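Local atomic coordinates of internalin C2 (PDB entry 4FHO), a protein that probably serves in cell adhesion or host-cell invasion by Listeria monocytogenes, as a leucine-rich-repeat internalin. Residues Lys116-Thr121 with Ala132-Leu137; Thr126-Leu131 with Ser151-Leu156; Thr157-Leu162 with Ala176-Leu181; Asn170-Leu175 with Ser195-Leu200. One frame throughout, in Å; residues are numbered along the deposited sequence.

Interaction 1 (Lys116-Thr121 with Ala132-Leu137); sequences KTLDLT and AGLSNL
L118 and L137 meet closely where strand 117-119 faces the turn that leads to the next strand. Methyl CD1 of L137 lies 3.5 Å from CB of L118. The same methyl also touches the backbone just before the strand, with CD1 of L137 3.6 Å from O of K116. L137 has CG anti to its backbone N (chi1 -154°), and this swings its end toward the strand. L118 also meets L134. The two side chains cross at about a right angle, and CD2 of L118 is 4.0 Å from CD1 of L134. I109 and L131 touch L118 as well, so this side belongs to the buried apolar core.

The outer side is looser. K116 is exposed, and its aliphatic root passes the backbone of N136. O of N136 receives a CA-H...O contact from CA of K116 at 3.6 Å, with an angle of 158° at the hydrogen. CG of K116 is 3.7 Å from the same oxygen. The amide end of N136 leads away from K116, and its ND2 bonds to O of Q113.

The turn is type I from L134 to L137, with N of L137 bonded to O of L134 at 3.1 Å. The strand and the turn thus meet through methyl packing inside and a weak CH...O contact outside. Cohesion between the two segments is therefore mainly apolar.

Interaction 2 (Thr126-Leu131 with Ser151-Leu156); sequences TDVTPL and SPLAGL
P152 sets its ring against the backbone of V128 and T129. CB of P152 lies 3.5 Å from O of V128, and CG lies 3.6 Å from CA of T129. T129 crosses the ring obliquely, with OG1 3.9 Å from CG of P152.

The T129 rotamer places OG1 beside its own backbone N and anti to the carbonyl carbon (chi1 -50°). There OG1 bonds to OD1 of D127 at 2.6 Å, reaching the oxygen on its syn side and 22° out of the carboxylate plane. N of T129 adds a weak bond to the same oxygen. D127 thus probably helps hold the start of the 3-10 segment that begins at T129.

Inside, CG2 of V128 packs on CD2 of L153 at 4.3 Å. The same methyl of V128 touches CB of P152, also at 4.3 Å. Farther along, L156 turns its methyls onto the backbone of L131, with CD2 of L156 3.7 Å from O of L131. L156 reaches this oxygen with CG beside its backbone N (chi1 -56°). L131 and L153 both rest on L140 of strand 139-141. Short 3-10 segments stacked in this way on the convex side are characteristic of the internalin leucine-rich-repeat solenoid.

Interaction 3 (Thr157-Leu162 with Ala176-Leu181); sequences TNLQYL and ANLSKL
K180 is extended beyond CG, with CG beside its backbone N (chi1 -60°), and this carries NZ along N158. N158 also has CG beside its backbone N (chi1 -65°). The two side chains lie side by side and point the same way. The contact belongs to the leucine-rich-repeat solenoid: the approach to strand 161-163 packs against the turn that leads to strand 183-185. NZ of K180 donates to OD1 of N158 at 2.8 Å. The bond lies in the carbonyl plane, with a C=O...donor angle of 154°. The other end of the amide, ND2 of N158, bonds to O of S135. The amide is therefore gripped at both ends, which fixes its rotation. On its way outward the K180 chain passes the backbone, with CD 3.9 Å from O of T157.

The inner side is leucine packing. L159 and L178 lie side by side, and their CD1 methyls meet at 3.8 Å. CD2 of L181 lies against the backbone at L159 and Q160, 3.6 Å from C of Q160. It also touches CB of L159 at 4.0 Å and CB of L162 at 3.9 Å. L162 also touches L140, L153, L175 and L184, so it belongs to the core shared by successive turns. Q160 is exposed, and its CA passes O of K180.

N of L181 closes the type I turn from L178 to L181 by bonding to O of L178. A water bridges the two segments. It donates to O of T157 at 2.7 Å and to O of L159 at 2.8 Å, and accepts from N of K180.

Interaction 4 (Asn170-Leu175 with Ser195-Leu200); sequences NDLTPL and SPLASL
P196 faces the backbone of L172 and T173, while S195 before it starts the 3-10 segment 195-198. OG of S195 bonds to OD1 of D193. CB of P196 lies 3.4 Å from O of L172, and CG lies 3.5 Å from N of T173. The ring also meets the T173 side chain at OG1.

That hydroxyl is turned back to its own segment. OG1 of T173 bonds to OD1 of D171 at 2.7 Å through the syn lone pair of OD1. N of T173 reaches the same oxygen at 3.1 Å from above the carboxylate plane, 38° out of it, making an Asx turn. Two donors thus hold one carboxylate oxygen and tie D171 to the start of the 3-10 segment 173-175.

L197 comes next and turns its end toward L172. CD2 of L197 lies 4.0 Å from CD1 of L172. L172 holds CG beside its backbone N (chi1 -63°) and continues extended, which brings CD1 to this meeting. A198 bonds through its N to O of S195. S199 follows at the surface, its OG within bonding reach of both O of P196 and O of A176.

L200 completes the segment. With CG beside its backbone N (chi1 -56°), it packs CD2 tightly on a backbone oxygen, 3.2 Å from O of L175. CG and CD1 of L200 are also near this oxygen.

Both segments lie in loops. The first joins strands 161-163 and 183-185, and the second joins 183-185 and 205-207. L175 and L197 both rest on L184 of the intervening strand 183-185, while I150 of the previous turn touches L175.

The four contacts are spread along the leucine-rich-repeat solenoid, whose strands form one parallel sheet in chain order. Interactions 1 and 3 both reach that sheet, at strands 117-119 and 161-163, and their centres are about 12 Å apart. Interactions 2 and 4 join successive 3-10 loops, with centres about 15 Å apart. Segments of interactions 1 and 2 alternate along the chain, and so do those of 3 and 4. The first pair precedes the second. Interactions 1 and 4 are about 19 Å apart by centres and do not touch; every other pair does. Packing of leucines, prolines and alanines, with a few polar links, joins turn to turn along the elongated solenoid.

Interaction 1 (Lys116-Thr121 with Ala132-Leu137)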
loop_
_atom_site.group_PDB
_atom_site.type_symbol
_atom_site.label_atom_id
_atom_site.label_comp_id
_atom_site.label_asym_id
_atom_site.label_seq_id
_atom_site.Cartn_x
_atom_site.Cartn_y
_atom_site.Cartn_z
ATOM N N LYS A 116 -2.322 7.604 2.349
ATOM C CA LYS A 116 -0.964 8.171 2.479
ATOM C C LYS A 116 0.134 7.093 2.478
ATOM O O LYS A 116 1.200 7.332 1.936
ATOM C CB LYS A 116 -0.833 8.987 3.765
ATOM C CG LYS A 116 -1.603 10.302 3.755
ATOM C CD LYS A 116 -1.784 10.833 5.175
ATOM C CE LYS A 116 -1.568 12.324 5.316
ATOM N NZ LYS A 116 -1.435 12.642 6.763
ATOM N N THR A 117 -0.125 5.946 3.094
ATOM C CA THR A 117 0.853 4.833 3.175
ATOM C C THR A 117 0.191 3.579 2.622
ATOM O O THR A 117 -0.881 3.183 3.101
ATOM C CB THR A 117 1.326 4.625 4.625
ATOM O OG1 THR A 117 2.004 5.805 5.088
ATOM C CG2 THR A 117 2.254 3.374 4.791
ATOM N N LEU A 118 0.819 2.976 1.609
ATOM C CA LEU A 118 0.290 1.794 0.941
ATOM C C LEU A 118 1.371 0.730 0.809
ATOM O O LEU A 118 2.424 1.005 0.240
ATOM C CB LEU A 118 -0.239 2.181 -0.443
ATOM C CG LEU A 118 -0.839 1.093 -1.321
ATOM C CD1 LEU A 118 -1.928 0.373 -0.547
ATOM C CD2 LEU A 118 -1.411 1.701 -2.603
ATOM N N ASP A 119 1.127 -0.455 1.352
ATOM C CA ASP A 119 2.070 -1.582 1.246
ATOM C C ASP A 119 1.464 -2.709 0.416
ATOM O O ASP A 119 0.568 -3.426 0.884
ATOM C CB ASP A 119 2.490 -2.077 2.624
ATOM C CG ASP A 119 3.632 -3.098 2.583
ATOM O OD1 ASP A 119 4.030 -3.615 1.512
ATOM O OD2 ASP A 119 4.142 -3.398 3.667
ATOM N N LEU A 120 2.012 -2.883 -0.788
ATOM C CA LEU A 120 1.603 -3.928 -1.728
ATOM C C LEU A 120 2.740 -4.921 -2.041
ATOM O O LEU A 120 2.742 -5.575 -3.094
ATOM C CB LEU A 120 1.035 -3.293 -3.007
ATOM C CG LEU A 120 -0.204 -2.416 -2.825
ATOM C CD1 LEU A 120 -0.450 -1.672 -4.133
ATOM C CD2 LEU A 120 -1.428 -3.218 -2.366
ATOM N N THR A 121 3.667 -5.075 -1.083
ATOM C CA THR A 121 4.748 -6.063 -1.153
ATOM C C THR A 121 4.202 -7.486 -1.346
ATOM O O THR A 121 3.310 -7.868 -0.646
ATOM C CB THR A 121 5.626 -6.007 0.116
ATOM O OG1 THR A 121 6.130 -4.659 0.290
ATOM C CG2 THR A 121 6.780 -7.021 0.032
ATOM N N ALA A 132 -2.687 5.623 -9.927
ATOM C CA ALA A 132 -2.480 6.994 -10.471
ATOM C C ALA A 132 -3.316 8.116 -9.844
ATOM O O ALA A 132 -2.867 9.261 -9.819
ATOM C CB ALA A 132 -2.646 7.012 -11.986
ATOM N N GLY A 133 -4.498 7.773 -9.325
ATOM C CA GLY A 133 -5.385 8.725 -8.621
ATOM C C GLY A 133 -5.128 8.949 -7.132
ATOM O O GLY A 133 -5.790 9.792 -6.500
ATOM N N LEU A 134 -4.177 8.205 -6.573
ATOM C CA LEU A 134 -3.853 8.253 -5.135
ATOM C C LEU A 134 -2.841 9.371 -4.886
ATOM O O LEU A 134 -1.686 9.132 -4.507
ATOM C CB LEU A 134 -3.352 6.893 -4.661
ATOM C CG LEU A 134 -4.250 5.696 -4.971
ATOM C CD1 LEU A 134 -3.733 4.462 -4.241
ATOM C CD2 LEU A 134 -5.706 5.944 -4.625
ATOM N N SER A 135 -3.322 10.593 -5.083
ATOM C CA SER A 135 -2.487 11.810 -5.114
ATOM C C SER A 135 -1.897 12.196 -3.751
ATOM O O SER A 135 -0.927 12.950 -3.706
ATOM C CB SER A 135 -3.273 13.003 -5.682
ATOM O OG SER A 135 -4.434 13.257 -4.906
ATOM N N ASN A 136 -2.481 11.690 -2.660
ATOM C CA ASN A 136 -1.936 11.889 -1.301
ATOM C C ASN A 136 -0.890 10.864 -0.843
ATOM O O ASN A 136 -0.417 10.962 0.280
ATOM C CB ASN A 136 -3.086 11.996 -0.283
ATOM C CG ASN A 136 -3.929 13.240 -0.496
ATOM O OD1 ASN A 136 -3.412 14.349 -0.564
ATOM N ND2 ASN A 136 -5.234 13.054 -0.602
ATOM N N LEU A 137 -0.498 9.930 -1.713
ATOM C CA LEU A 137 0.413 8.835 -1.333
ATOM C C LEU A 137 1.814 9.412 -1.026
ATOM O O LEU A 137 2.367 10.210 -1.807
ATOM C CB LEU A 137 0.447 7.766 -2.434
ATOM C CG LEU A 137 0.765 6.279 -2.306
ATOM C CD1 LEU A 137 0.125 5.608 -1.094
ATOM C CD2 LEU A 137 0.295 5.627 -3.605
#

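Interaction 2 (Thr126-Leu131 with Ser151-Leu156)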
loop_
_atom_site.group_PDB
_atom_site.type_symbol
_atom_site.label_atom_id
_atom_site.label_comp_id
_atom_site.label_asym_id
_atom_site.label_seq_id
_atom_site.Cartn_x
_atom_site.Cartn_y
_atom_site.Cartn_z
ATOM N N THR A 126 1.099 -7.188 -11.371
ATOM C CA THR A 126 1.929 -6.852 -12.536
ATOM C C THR A 126 1.788 -5.395 -12.981
ATOM O O THR A 126 2.577 -4.944 -13.781
ATOM C CB THR A 126 1.595 -7.787 -13.722
ATOM O OG1 THR A 126 0.247 -7.568 -14.145
ATOM C CG2 THR A 126 1.741 -9.261 -13.303
ATOM N N ASP A 127 0.815 -4.667 -12.440
ATOM C CA ASP A 127 0.311 -3.424 -13.015
ATOM C C ASP A 127 -0.076 -2.487 -11.860
ATOM O O ASP A 127 -0.827 -2.891 -10.987
ATOM C CB ASP A 127 -0.935 -3.794 -13.859
ATOM C CG ASP A 127 -1.493 -2.644 -14.671
ATOM O OD1 ASP A 127 -0.836 -1.595 -14.821
ATOM O OD2 ASP A 127 -2.605 -2.822 -15.213
ATOM N N VAL A 128 0.404 -1.250 -11.873
ATOM C CA VAL A 128 0.062 -0.228 -10.830
ATOM C C VAL A 128 -0.799 0.940 -11.376
ATOM O O VAL A 128 -0.983 1.967 -10.708
ATOM C CB VAL A 128 1.322 0.279 -10.080
ATOM C CG1 VAL A 128 1.911 -0.845 -9.235
ATOM C CG2 VAL A 128 2.349 0.869 -11.031
ATOM N N THR A 129 -1.408 0.735 -12.539
ATOM C CA THR A 129 -2.307 1.719 -13.143
ATOM C C THR A 129 -3.404 2.270 -12.201
ATOM O O THR A 129 -3.607 3.490 -12.168
ATOM C CB THR A 129 -2.914 1.217 -14.473
ATOM O OG1 THR A 129 -1.888 0.711 -15.328
ATOM C CG2 THR A 129 -3.517 2.371 -15.226
ATOM N N PRO A 130 -4.045 1.411 -11.374
ATOM C CA PRO A 130 -5.028 1.920 -10.401
ATOM C C PRO A 130 -4.511 2.900 -9.340
ATOM O O PRO A 130 -5.313 3.601 -8.739
ATOM C CB PRO A 130 -5.542 0.635 -9.736
ATOM C CG PRO A 130 -5.396 -0.402 -10.802
ATOM C CD PRO A 130 -4.032 -0.064 -11.347
ATOM N N LEU A 131 -3.203 2.972 -9.126
ATOM C CA LEU A 131 -2.639 3.897 -8.136
ATOM C C LEU A 131 -2.549 5.360 -8.619
ATOM O O LEU A 131 -2.376 6.254 -7.786
ATOM C CB LEU A 131 -1.259 3.395 -7.645
ATOM C CG LEU A 131 -1.133 1.921 -7.209
ATOM C CD1 LEU A 131 0.202 1.681 -6.494
ATOM C CD2 LEU A 131 -2.290 1.457 -6.330
ATOM N N SER A 151 4.971 4.271 -15.160
ATOM C CA SER A 151 4.245 5.454 -15.693
ATOM C C SER A 151 3.097 5.981 -14.803
ATOM O O SER A 151 3.014 7.191 -14.594
ATOM C CB SER A 151 3.729 5.215 -17.124
ATOM O OG SER A 151 4.833 5.114 -18.000
ATOM N N PRO A 152 2.265 5.081 -14.226
ATOM C CA PRO A 152 1.185 5.531 -13.344
ATOM C C PRO A 152 1.575 6.266 -12.066
ATOM O O PRO A 152 0.714 6.923 -11.501
ATOM C CB PRO A 152 0.463 4.223 -12.995
ATOM C CG PRO A 152 0.712 3.360 -14.178
ATOM C CD PRO A 152 2.155 3.629 -14.453
ATOM N N LEU A 153 2.831 6.151 -11.616
ATOM C CA LEU A 153 3.329 6.904 -10.457
ATOM C C LEU A 153 3.729 8.360 -10.710
ATOM O O LEU A 153 3.926 9.101 -9.743
ATOM C CB LEU A 153 4.535 6.190 -9.814
ATOM C CG LEU A 153 4.445 4.703 -9.493
ATOM C CD1 LEU A 153 5.689 4.278 -8.718
ATOM C CD2 LEU A 153 3.177 4.388 -8.715
ATOM N N ALA A 154 3.830 8.781 -11.977
ATOM C CA ALA A 154 4.380 10.097 -12.349
ATOM C C ALA A 154 3.701 11.306 -11.699
ATOM O O ALA A 154 4.370 12.284 -11.363
ATOM C CB ALA A 154 4.408 10.267 -13.869
ATOM N N GLY A 155 2.389 11.216 -11.510
ATOM C CA GLY A 155 1.621 12.242 -10.817
ATOM C C GLY A 155 1.588 12.157 -9.299
ATOM O O GLY A 155 0.980 13.021 -8.671
ATOM N N LEU A 156 2.246 11.154 -8.699
ATOM C CA LEU A 156 2.254 10.983 -7.238
ATOM C C LEU A 156 3.354 11.847 -6.616
ATOM O O LEU A 156 4.355 11.354 -6.060
ATOM C CB LEU A 156 2.391 9.507 -6.864
ATOM C CG LEU A 156 1.339 8.562 -7.462
ATOM C CD1 LEU A 156 1.500 7.154 -6.920
ATOM C CD2 LEU A 156 -0.087 9.052 -7.244
#

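Interaction 3 (Thr157-Leu162 with Ala176-Leu181)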
loop_
_atom_site.group_PDB
_atom_site.type_symbol
_atom_site.label_atom_id
_atom_site.label_comp_id
_atom_site.label_asym_id
_atom_site.label_seq_id
_atom_site.Cartn_x
_atom_site.Cartn_y
_atom_site.Cartn_z
ATOM N N THR A 157 3.113 13.155 -6.679
ATOM C CA THR A 157 4.103 14.180 -6.324
ATOM C C THR A 157 4.321 14.365 -4.824
ATOM O O THR A 157 5.257 15.058 -4.437
ATOM C CB THR A 157 3.719 15.550 -6.932
ATOM O OG1 THR A 157 2.416 15.915 -6.467
ATOM C CG2 THR A 157 3.713 15.496 -8.454
ATOM N N ASN A 158 3.486 13.757 -3.980
ATOM C CA ASN A 158 3.740 13.704 -2.516
ATOM C C ASN A 158 4.617 12.536 -2.023
ATOM O O ASN A 158 4.867 12.433 -0.817
ATOM C CB ASN A 158 2.409 13.771 -1.747
ATOM C CG ASN A 158 1.697 15.108 -1.939
ATOM O OD1 ASN A 158 2.277 16.164 -1.702
ATOM N ND2 ASN A 158 0.440 15.064 -2.358
ATOM N N LEU A 159 5.102 11.685 -2.932
ATOM C CA LEU A 159 5.874 10.491 -2.540
ATOM C C LEU A 159 7.227 10.887 -1.917
ATOM O O LEU A 159 7.995 11.627 -2.528
ATOM C CB LEU A 159 6.089 9.520 -3.720
ATOM C CG LEU A 159 4.939 8.564 -4.093
ATOM C CD1 LEU A 159 5.220 7.829 -5.391
ATOM C CD2 LEU A 159 4.648 7.566 -2.989
ATOM N N GLN A 160 7.455 10.430 -0.686
ATOM C CA GLN A 160 8.737 10.554 0.039
ATOM C C GLN A 160 9.546 9.252 0.030
ATOM O O GLN A 160 10.777 9.291 0.039
ATOM C CB GLN A 160 8.474 10.943 1.502
ATOM C CG GLN A 160 7.775 12.293 1.673
ATOM C CD GLN A 160 7.500 12.641 3.128
ATOM O OE1 GLN A 160 8.297 12.335 4.016
ATOM N NE2 GLN A 160 6.364 13.284 3.377
ATOM N N TYR A 161 8.857 8.112 0.057
ATOM C CA TYR A 161 9.478 6.774 0.150
ATOM C C TYR A 161 8.862 5.886 -0.910
ATOM O O TYR A 161 7.647 5.658 -0.888
ATOM C CB TYR A 161 9.239 6.202 1.543
ATOM C CG TYR A 161 9.952 4.901 1.853
ATOM C CD1 TYR A 161 9.460 3.686 1.373
ATOM C CD2 TYR A 161 11.095 4.872 2.661
ATOM C CE1 TYR A 161 10.098 2.485 1.656
ATOM C CE2 TYR A 161 11.733 3.661 2.961
ATOM C CZ TYR A 161 11.227 2.475 2.445
ATOM O OH TYR A 161 11.817 1.261 2.704
ATOM N N LEU A 162 9.693 5.386 -1.828
ATOM C CA LEU A 162 9.257 4.456 -2.879
ATOM C C LEU A 162 10.157 3.230 -2.860
ATOM O O LEU A 162 11.362 3.353 -3.034
ATOM C CB LEU A 162 9.291 5.108 -4.263
ATOM C CG LEU A 162 8.900 4.262 -5.493
ATOM C CD1 LEU A 162 7.506 3.637 -5.352
ATOM C CD2 LEU A 162 8.983 5.060 -6.788
ATOM N N ALA A 176 10.897 11.274 -12.435
ATOM C CA ALA A 176 11.557 12.585 -12.624
ATOM C C ALA A 176 10.942 13.774 -11.873
ATOM O O ALA A 176 11.670 14.682 -11.481
ATOM C CB ALA A 176 11.655 12.921 -14.110
ATOM N N ASN A 177 9.621 13.759 -11.683
ATOM C CA ASN A 177 8.880 14.851 -11.009
ATOM C C ASN A 177 8.552 14.584 -9.524
ATOM O O ASN A 177 7.900 15.419 -8.896
ATOM C CB ASN A 177 7.556 15.123 -11.775
ATOM C CG ASN A 177 7.101 16.589 -11.747
ATOM O OD1 ASN A 177 7.684 17.462 -11.093
ATOM N ND2 ASN A 177 6.008 16.848 -12.451
ATOM N N LEU A 178 8.996 13.449 -8.971
ATOM C CA LEU A 178 8.734 13.103 -7.561
ATOM C C LEU A 178 9.807 13.752 -6.676
ATOM O O LEU A 178 10.655 13.080 -6.101
ATOM C CB LEU A 178 8.660 11.580 -7.366
ATOM C CG LEU A 178 7.800 10.779 -8.344
ATOM C CD1 LEU A 178 7.683 9.339 -7.872
ATOM C CD2 LEU A 178 6.436 11.423 -8.553
ATOM N N SER A 179 9.732 15.078 -6.574
ATOM C CA SER A 179 10.794 15.908 -5.974
ATOM C C SER A 179 10.905 15.807 -4.452
ATOM O O SER A 179 11.919 16.225 -3.893
ATOM C CB SER A 179 10.640 17.376 -6.393
ATOM O OG SER A 179 9.403 17.912 -5.962
ATOM N N LYS A 180 9.891 15.251 -3.783
ATOM C CA LYS A 180 9.968 14.994 -2.332
ATOM C C LYS A 180 10.651 13.678 -1.936
ATOM O O LYS A 180 10.841 13.448 -0.735
ATOM C CB LYS A 180 8.575 15.089 -1.697
ATOM C CG LYS A 180 7.916 16.449 -1.864
ATOM C CD LYS A 180 6.600 16.496 -1.113
ATOM C CE LYS A 180 5.864 17.799 -1.347
ATOM N NZ LYS A 180 4.487 17.709 -0.787
ATOM N N LEU A 181 11.021 12.825 -2.902
ATOM C CA LEU A 181 11.601 11.502 -2.583
ATOM C C LEU A 181 12.927 11.597 -1.828
ATOM O O LEU A 181 13.880 12.212 -2.325
ATOM C CB LEU A 181 11.842 10.631 -3.828
ATOM C CG LEU A 181 10.706 9.833 -4.454
ATOM C CD1 LEU A 181 11.258 9.088 -5.654
ATOM C CD2 LEU A 181 10.052 8.873 -3.469
HETATM O O HOH W 1 7.536 13.600 -4.506
#

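Interaction 4 (Asn170-Leu175 with Ser195-Leu200)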
loop_
_atom_site.group_PDB
_atom_site.type_symbol
_atom_site.label_atom_id
_atom_site.label_comp_id
_atom_site.label_asym_id
_atom_site.label_seq_id
_atom_site.Cartn_x
_atom_site.Cartn_y
_atom_site.Cartn_z
ATOM N N ASN A 170 12.464 -1.229 -15.950
ATOM C CA ASN A 170 13.587 -0.821 -16.833
ATOM C C ASN A 170 13.709 0.670 -17.146
ATOM O O ASN A 170 14.641 1.066 -17.856
ATOM C CB ASN A 170 13.582 -1.652 -18.142
ATOM C CG ASN A 170 12.455 -1.274 -19.096
ATOM O OD1 ASN A 170 11.457 -1.964 -19.191
ATOM N ND2 ASN A 170 12.643 -0.191 -19.840
ATOM N N ASP A 171 12.787 1.484 -16.633
ATOM C CA ASP A 171 12.714 2.903 -16.973
ATOM C C ASP A 171 12.331 3.675 -15.709
ATOM O O ASP A 171 11.258 3.454 -15.164
ATOM C CB ASP A 171 11.668 3.086 -18.097
ATOM C CG ASP A 171 11.772 4.426 -18.818
ATOM O OD1 ASP A 171 12.423 5.374 -18.324
ATOM O OD2 ASP A 171 11.182 4.527 -19.911
ATOM N N LEU A 172 13.213 4.558 -15.246
ATOM C CA LEU A 172 12.943 5.421 -14.082
ATOM C C LEU A 172 12.443 6.824 -14.451
ATOM O O LEU A 172 12.232 7.663 -13.567
ATOM C CB LEU A 172 14.185 5.512 -13.194
ATOM C CG LEU A 172 14.697 4.218 -12.544
ATOM C CD1 LEU A 172 15.931 4.532 -11.707
ATOM C CD2 LEU A 172 13.628 3.530 -11.697
ATOM N N THR A 173 12.231 7.077 -15.744
ATOM C CA THR A 173 11.705 8.358 -16.233
ATOM C C THR A 173 10.415 8.837 -15.540
ATOM O O THR A 173 10.334 10.018 -15.209
ATOM C CB THR A 173 11.554 8.353 -17.772
ATOM O OG1 THR A 173 12.835 8.071 -18.350
ATOM C CG2 THR A 173 11.048 9.699 -18.292
ATOM N N PRO A 174 9.465 7.921 -15.217
ATOM C CA PRO A 174 8.284 8.346 -14.439
ATOM C C PRO A 174 8.557 8.950 -13.056
ATOM O O PRO A 174 7.697 9.631 -12.529
ATOM C CB PRO A 174 7.469 7.055 -14.309
ATOM C CG PRO A 174 7.835 6.281 -15.520
ATOM C CD PRO A 174 9.308 6.527 -15.669
ATOM N N LEU A 175 9.743 8.719 -12.496
ATOM C CA LEU A 175 10.126 9.274 -11.195
ATOM C C LEU A 175 10.683 10.708 -11.235
ATOM O O LEU A 175 10.877 11.291 -10.168
ATOM C CB LEU A 175 11.137 8.343 -10.500
ATOM C CG LEU A 175 10.795 6.852 -10.419
ATOM C CD1 LEU A 175 11.858 6.148 -9.576
ATOM C CD2 LEU A 175 9.393 6.619 -9.857
ATOM N N SER A 195 19.621 8.578 -15.175
ATOM C CA SER A 195 19.505 10.021 -15.474
ATOM C C SER A 195 18.334 10.729 -14.791
ATOM O O SER A 195 18.536 11.824 -14.271
ATOM C CB SER A 195 19.468 10.289 -16.988
ATOM O OG SER A 195 20.687 9.891 -17.583
ATOM N N PRO A 196 17.136 10.092 -14.738
ATOM C CA PRO A 196 16.005 10.687 -14.002
ATOM C C PRO A 196 16.254 11.106 -12.555
ATOM O O PRO A 196 15.616 12.049 -12.093
ATOM C CB PRO A 196 14.946 9.581 -14.050
ATOM C CG PRO A 196 15.182 8.947 -15.366
ATOM C CD PRO A 196 16.672 8.942 -15.548
ATOM N N LEU A 197 17.168 10.424 -11.864
ATOM C CA LEU A 197 17.446 10.681 -10.446
ATOM C C LEU A 197 18.145 12.022 -10.197
ATOM O O LEU A 197 18.068 12.536 -9.086
ATOM C CB LEU A 197 18.233 9.510 -9.814
ATOM C CG LEU A 197 17.660 8.076 -9.962
ATOM C CD1 LEU A 197 18.424 7.100 -9.077
ATOM C CD2 LEU A 197 16.165 7.973 -9.682
ATOM N N ALA A 198 18.772 12.608 -11.225
ATOM C CA ALA A 198 19.415 13.942 -11.117
ATOM C C ALA A 198 18.465 15.100 -10.763
ATOM O O ALA A 198 18.909 16.089 -10.173
ATOM C CB ALA A 198 20.169 14.280 -12.399
ATOM N N SER A 199 17.181 14.973 -11.122
ATOM C CA SER A 199 16.141 15.951 -10.751
ATOM C C SER A 199 15.418 15.618 -9.421
ATOM O O SER A 199 14.378 16.216 -9.129
ATOM C CB SER A 199 15.127 16.101 -11.907
ATOM O OG SER A 199 14.399 14.911 -12.116
ATOM N N LEU A 200 15.967 14.688 -8.626
ATOM C CA LEU A 200 15.447 14.338 -7.294
ATOM C C LEU A 200 16.459 14.808 -6.233
ATOM O O LEU A 200 17.285 14.008 -5.765
ATOM C CB LEU A 200 15.181 12.826 -7.217
ATOM C CG LEU A 200 14.238 12.252 -8.282
ATOM C CD1 LEU A 200 14.059 10.752 -8.099
ATOM C CD2 LEU A 200 12.885 12.941 -8.272
#